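Long-range contacts in PROTEIN (hypothetical protein EF0366) (Enterococcus faecalis, PDB 1VPY), which is of unknown function but belongs to the DUF72 family and folds as a TIM alpha/beta barrel: residues V119-T124 with I149-N154; L145-E150 with N172-V177. All coordinates share one frame; numbering follows the deposited sequence.

Read from the N terminus, the chain shows how a TIM barrel is built from repeated beta-alpha-beta crossovers. It runs up strand 114-120, returns through helix 129-141 and enters strand 147-150; contact 1 closes that excursion where the first strand ends and its loop begins. The chain then leaves again, descends helix 162-171 and comes back into strand 175-180, and contact 2 closes this second excursion. The two closures neither nest nor cross outright: they follow one another and overlap at Ile149 and Glu150, the residues they share. Strand 147-150 is thus held on one edge by 119-124 and on the other by 172-177, joining three consecutive barrel strands.

Contact 1 (V119-T124 with I149-N154); sequences VQFSGT and IELRNN
Glu150 pairs with Val119 and Phe121 where the parallel barrel strands 114-120 and 147-150, joined by one beta-alpha-beta crossover, pass into loops. Glu150 N donates to Val119 O (2.9 Å) and Phe121 N to Glu150 O (2.9 Å), so the backbone of Glu150 is gripped through both its N-H and its carbonyl. Beyond the strands a side chain takes over: Asn153 ND2 reaches Gly123 O at 2.7 Å, with the acceptor lying in the amide plane and the N-H pointing straight at it. On the side of the sheet carrying Gln120 and Glu150, these two chains run alongside each other, and Gln120 CG rests 3.7 Å from Glu150 CD. A bend at chi2 (-90°) turns the Gln120 amide away from a straight course and brings NE2 over one face of the Arg152 guanidinium, toward its rim, the planes 19° apart and NE2 3.5 Å from Arg152 NE. Arg152 NH1 makes a salt bridge to Glu150 OE2 (2.7 Å), weak as a hydrogen bond because the N-H is poorly directed; the CG of Arg152 lies against Phe121 O. Lys76 NZ hydrogen-bonds to Gln120 OE1, Arg204 forms a salt bridge with Glu150 OE1, and His206 NE2 hydrogen-bonds to Glu150 OE2, so both carboxylate oxygens have partners. On the other side of the sheet Val119 CB meets Ile149 CD1 at 4.0 Å, and the same methyl lies at the edge of the Phe121 ring. That ring stacks on Phe125 and packs against Tyr134 and Leu135 of helix 129-141, which links strands 114-120 and 147-150.

Contact 2 (L145-E150 with N172-V177); sequences LPIAIE and NQFSLV
Phe174 lies against Ile147 and Ile149 where the chain returns from helix 162-171 to pair with strand 147-150, an example of how a crossover helix hands its chain back to a barrel. From CB, 4.0 Å from Ile149 CG1, the phenylalanine side chain leads to CG, whose torsion (chi1 -79°) puts the ring beside the backbone N, where Ile149 CG1 covers one face in a CH-pi contact, 3.9 Å from the ring centroid. At CD1 the ring edge meets Ile147 CB (3.8 Å), and CE1 continues along that residue to CG2. Further along, Val177 CB and CG2 pack by the carbonyl of Ile149, while CG1 lies beside the aliphatic chain of Glu150. The backbones alternate as parallel strands do: Ser175 N donates to Ile147 O, Ile149 N to Ser175 O, and Val177 N to Ile149 O (2.7 Å). Beside the first of these bonds, a water bridges Ile147 N (3.0 Å) and Gln173 O (2.7 Å). Gln173 is the C-prime residue of the Schellman motif ending helix 162-171. Directional bonds therefore set the strand register, whereas nonpolar contacts around the Phe174 ring join these two barrel strands to helix 162-171, whose Met169 also touches Phe174.

Contact 1 (V119-T124 with I149-N154)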
loop_
_atom_site.group_PDB
_atom_site.type_symbol
_atom_site.label_atom_id
_atom_site.label_comp_id
_atom_site.label_asym_id
_atom_site.label_seq_id
_atom_site.Cartn_x
_atom_site.Cartn_y
_atom_site.Cartn_z
ATOM N N VAL A 119 0.679 3.563 -4.870
ATOM C CA VAL A 119 1.739 4.089 -5.718
ATOM C C VAL A 119 2.992 4.117 -4.847
ATOM O O VAL A 119 3.126 4.959 -3.954
ATOM C CB VAL A 119 1.399 5.497 -6.263
ATOM C CG1 VAL A 119 2.443 5.958 -7.264
ATOM C CG2 VAL A 119 0.014 5.515 -6.905
ATOM N N GLN A 120 3.892 3.172 -5.106
ATOM C CA GLN A 120 5.066 2.953 -4.274
ATOM C C GLN A 120 6.348 3.336 -5.032
ATOM O O GLN A 120 6.678 2.714 -6.044
ATOM C CB GLN A 120 5.077 1.486 -3.824
ATOM C CG GLN A 120 6.243 1.074 -2.941
ATOM C CD GLN A 120 7.419 0.582 -3.745
ATOM O OE1 GLN A 120 7.317 -0.399 -4.490
ATOM N NE2 GLN A 120 8.546 1.262 -3.609
ATOM N N PHE A 121 7.059 4.352 -4.539
ATOM C CA PHE A 121 8.240 4.901 -5.231
ATOM C C PHE A 121 9.564 4.316 -4.760
ATOM O O PHE A 121 9.657 3.740 -3.686
ATOM C CB PHE A 121 8.286 6.428 -5.105
ATOM C CG PHE A 121 7.158 7.122 -5.800
ATOM C CD1 PHE A 121 7.247 7.438 -7.149
ATOM C CD2 PHE A 121 5.996 7.443 -5.114
ATOM C CE1 PHE A 121 6.199 8.076 -7.804
ATOM C CE2 PHE A 121 4.942 8.081 -5.758
ATOM C CZ PHE A 121 5.049 8.401 -7.109
ATOM N N SER A 122 10.597 4.488 -5.572
ATOM C CA SER A 122 11.923 3.966 -5.250
ATOM C C SER A 122 12.705 4.854 -4.293
ATOM O O SER A 122 12.302 5.984 -3.986
ATOM C CB SER A 122 12.721 3.773 -6.528
ATOM O OG SER A 122 12.077 2.821 -7.342
ATOM N N GLY A 123 13.836 4.328 -3.835
ATOM C CA GLY A 123 14.746 5.063 -2.969
ATOM C C GLY A 123 15.330 6.290 -3.639
ATOM O O GLY A 123 15.786 7.204 -2.959
ATOM N N THR A 124 15.298 6.311 -4.971
ATOM C CA THR A 124 15.859 7.412 -5.768
ATOM C C THR A 124 14.854 8.554 -5.976
ATOM O O THR A 124 15.231 9.655 -6.396
ATOM C CB THR A 124 16.347 6.919 -7.146
ATOM O OG1 THR A 124 15.219 6.533 -7.942
ATOM C CG2 THR A 124 17.297 5.734 -6.996
ATOM N N ILE A 149 0.068 6.544 -1.045
ATOM C CA ILE A 149 1.413 6.856 -1.534
ATOM C C ILE A 149 2.428 6.237 -0.577
ATOM O O ILE A 149 2.315 6.392 0.643
ATOM C CB ILE A 149 1.636 8.405 -1.602
ATOM C CG1 ILE A 149 0.686 9.081 -2.609
ATOM C CG2 ILE A 149 3.101 8.757 -1.830
ATOM C CD1 ILE A 149 1.015 8.868 -4.077
ATOM N N GLU A 150 3.405 5.523 -1.129
ATOM C CA GLU A 150 4.541 5.027 -0.346
ATOM C C GLU A 150 5.877 5.546 -0.872
ATOM O O GLU A 150 6.097 5.561 -2.078
ATOM C CB GLU A 150 4.567 3.505 -0.315
ATOM C CG GLU A 150 5.512 2.978 0.735
ATOM C CD GLU A 150 5.682 1.484 0.683
ATOM O OE1 GLU A 150 4.665 0.760 0.569
ATOM O OE2 GLU A 150 6.844 1.036 0.775
ATOM N N LEU A 151 6.762 5.943 0.048
ATOM C CA LEU A 151 8.099 6.466 -0.285
ATOM C C LEU A 151 9.219 5.619 0.347
ATOM O O LEU A 151 9.023 5.034 1.418
ATOM C CB LEU A 151 8.231 7.920 0.187
ATOM C CG LEU A 151 7.047 8.884 0.019
ATOM C CD1 LEU A 151 7.127 10.016 1.018
ATOM C CD2 LEU A 151 6.946 9.423 -1.394
ATOM N N ARG A 152 10.379 5.558 -0.323
ATOM C CA ARG A 152 11.575 4.850 0.189
ATOM C C ARG A 152 12.773 5.776 0.338
ATOM O O ARG A 152 13.920 5.317 0.323
ATOM C CB ARG A 152 12.001 3.685 -0.720
ATOM C CG ARG A 152 11.056 2.515 -0.771
ATOM C CD ARG A 152 11.788 1.176 -0.805
ATOM N NE ARG A 152 10.915 0.084 -1.252
ATOM C CZ ARG A 152 9.793 -0.294 -0.639
ATOM N NH1 ARG A 152 9.381 0.331 0.454
ATOM N NH2 ARG A 152 9.064 -1.296 -1.122
ATOM N N ASN A 153 12.517 7.072 0.473
ATOM C CA ASN A 153 13.590 8.058 0.606
ATOM C C ASN A 153 13.365 8.962 1.812
ATOM O O ASN A 153 12.305 9.576 1.944
ATOM C CB ASN A 153 13.710 8.882 -0.677
ATOM C CG ASN A 153 14.895 9.810 -0.660
ATOM O OD1 ASN A 153 14.894 10.825 0.036
ATOM N ND2 ASN A 153 15.916 9.475 -1.436
ATOM N N ASN A 154 14.368 9.056 2.678
ATOM C CA ASN A 154 14.217 9.761 3.952
ATOM C C ASN A 154 14.226 11.294 3.881
ATOM O O ASN A 154 13.943 11.949 4.886
ATOM C CB ASN A 154 15.261 9.286 4.964
ATOM C CG ASN A 154 16.576 10.029 4.829
ATOM O OD1 ASN A 154 16.921 10.857 5.674
ATOM N ND2 ASN A 154 17.306 9.755 3.753
#

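Contact 2 (L145-E150 with N172-V177)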
loop_
_atom_site.group_PDB
_atom_site.type_symbol
_atom_site.label_atom_id
_atom_site.label_comp_id
_atom_site.label_asym_id
_atom_site.label_seq_id
_atom_site.Cartn_x
_atom_site.Cartn_y
_atom_site.Cartn_z
ATOM N N LEU A 145 -10.148 9.233 -6.749
ATOM C CA LEU A 145 -9.887 7.854 -6.350
ATOM C C LEU A 145 -8.941 7.799 -5.148
ATOM O O LEU A 145 -8.050 8.648 -5.027
ATOM C CB LEU A 145 -9.313 7.058 -7.530
ATOM C CG LEU A 145 -10.260 6.843 -8.714
ATOM C CD1 LEU A 145 -9.522 6.263 -9.893
ATOM C CD2 LEU A 145 -11.447 5.958 -8.322
ATOM N N PRO A 146 -9.134 6.803 -4.255
ATOM C CA PRO A 146 -8.303 6.682 -3.053
ATOM C C PRO A 146 -6.875 6.242 -3.386
ATOM O O PRO A 146 -6.668 5.138 -3.889
ATOM C CB PRO A 146 -9.025 5.607 -2.237
ATOM C CG PRO A 146 -9.755 4.786 -3.256
ATOM C CD PRO A 146 -10.154 5.736 -4.335
ATOM N N ILE A 147 -5.905 7.109 -3.112
ATOM C CA ILE A 147 -4.506 6.829 -3.431
ATOM C C ILE A 147 -3.650 6.718 -2.171
ATOM O O ILE A 147 -3.577 7.653 -1.372
ATOM C CB ILE A 147 -3.900 7.902 -4.367
ATOM C CG1 ILE A 147 -4.704 8.019 -5.667
ATOM C CG2 ILE A 147 -2.438 7.601 -4.657
ATOM C CD1 ILE A 147 -4.865 6.719 -6.439
ATOM N N ALA A 148 -3.016 5.562 -1.998
ATOM C CA ALA A 148 -2.049 5.380 -0.939
ATOM C C ALA A 148 -0.666 5.557 -1.547
ATOM O O ALA A 148 -0.281 4.828 -2.469
ATOM C CB ALA A 148 -2.199 4.012 -0.311
ATOM N N ILE A 149 0.068 6.544 -1.045
ATOM C CA ILE A 149 1.413 6.856 -1.534
ATOM C C ILE A 149 2.428 6.237 -0.577
ATOM O O ILE A 149 2.315 6.392 0.643
ATOM C CB ILE A 149 1.636 8.405 -1.602
ATOM C CG1 ILE A 149 0.686 9.081 -2.609
ATOM C CG2 ILE A 149 3.101 8.757 -1.830
ATOM C CD1 ILE A 149 1.015 8.868 -4.077
ATOM N N GLU A 150 3.405 5.523 -1.129
ATOM C CA GLU A 150 4.541 5.027 -0.346
ATOM C C GLU A 150 5.877 5.546 -0.872
ATOM O O GLU A 150 6.097 5.561 -2.078
ATOM C CB GLU A 150 4.567 3.505 -0.315
ATOM C CG GLU A 150 5.512 2.978 0.735
ATOM C CD GLU A 150 5.682 1.484 0.683
ATOM O OE1 GLU A 150 4.665 0.760 0.569
ATOM O OE2 GLU A 150 6.844 1.036 0.775
ATOM N N ASN A 172 -3.869 16.933 -0.699
ATOM C CA ASN A 172 -4.219 16.130 -1.863
ATOM C C ASN A 172 -4.992 14.864 -1.524
ATOM O O ASN A 172 -5.199 14.020 -2.387
ATOM C CB ASN A 172 -2.963 15.779 -2.652
ATOM C CG ASN A 172 -2.340 16.987 -3.315
ATOM O OD1 ASN A 172 -2.902 17.561 -4.248
ATOM N ND2 ASN A 172 -1.171 17.380 -2.834
ATOM N N GLN A 173 -5.428 14.752 -0.270
ATOM C CA GLN A 173 -6.106 13.557 0.251
ATOM C C GLN A 173 -5.314 12.265 -0.001
ATOM O O GLN A 173 -5.896 11.187 -0.157
ATOM C CB GLN A 173 -7.537 13.424 -0.300
ATOM C CG GLN A 173 -8.490 14.543 0.078
ATOM C CD GLN A 173 -8.606 15.615 -0.999
ATOM O OE1 GLN A 173 -8.084 15.472 -2.108
ATOM N NE2 GLN A 173 -9.308 16.694 -0.677
ATOM N N PHE A 174 -3.989 12.376 -0.055
ATOM C CA PHE A 174 -3.143 11.200 -0.205
ATOM C C PHE A 174 -3.049 10.502 1.139
ATOM O O PHE A 174 -2.879 11.157 2.175
ATOM C CB PHE A 174 -1.743 11.572 -0.698
ATOM C CG PHE A 174 -1.662 11.852 -2.177
ATOM C CD1 PHE A 174 -2.403 11.106 -3.092
ATOM C CD2 PHE A 174 -0.810 12.841 -2.659
ATOM C CE1 PHE A 174 -2.317 11.363 -4.467
ATOM C CE2 PHE A 174 -0.714 13.107 -4.025
ATOM C CZ PHE A 174 -1.469 12.370 -4.929
ATOM N N SER A 175 -3.192 9.180 1.128
ATOM C CA SER A 175 -2.994 8.385 2.330
ATOM C C SER A 175 -1.518 7.967 2.403
ATOM O O SER A 175 -1.102 7.021 1.727
ATOM C CB SER A 175 -3.922 7.173 2.331
ATOM O OG SER A 175 -3.718 6.400 3.499
ATOM N N LEU A 176 -0.719 8.684 3.192
ATOM C CA LEU A 176 0.722 8.407 3.229
ATOM C C LEU A 176 0.985 7.105 3.968
ATOM O O LEU A 176 0.647 6.964 5.147
ATOM C CB LEU A 176 1.512 9.550 3.856
ATOM C CG LEU A 176 3.030 9.347 3.942
ATOM C CD1 LEU A 176 3.699 9.403 2.563
ATOM C CD2 LEU A 176 3.658 10.379 4.872
ATOM N N VAL A 177 1.589 6.158 3.261
ATOM C CA VAL A 177 1.771 4.812 3.783
ATOM C C VAL A 177 2.754 4.781 4.952
ATOM O O VAL A 177 3.907 5.220 4.825
ATOM C CB VAL A 177 2.176 3.828 2.669
ATOM C CG1 VAL A 177 2.651 2.511 3.255
ATOM C CG2 VAL A 177 0.991 3.599 1.699
HETATM O O HOH W 1 -6.667 9.873 -2.401
#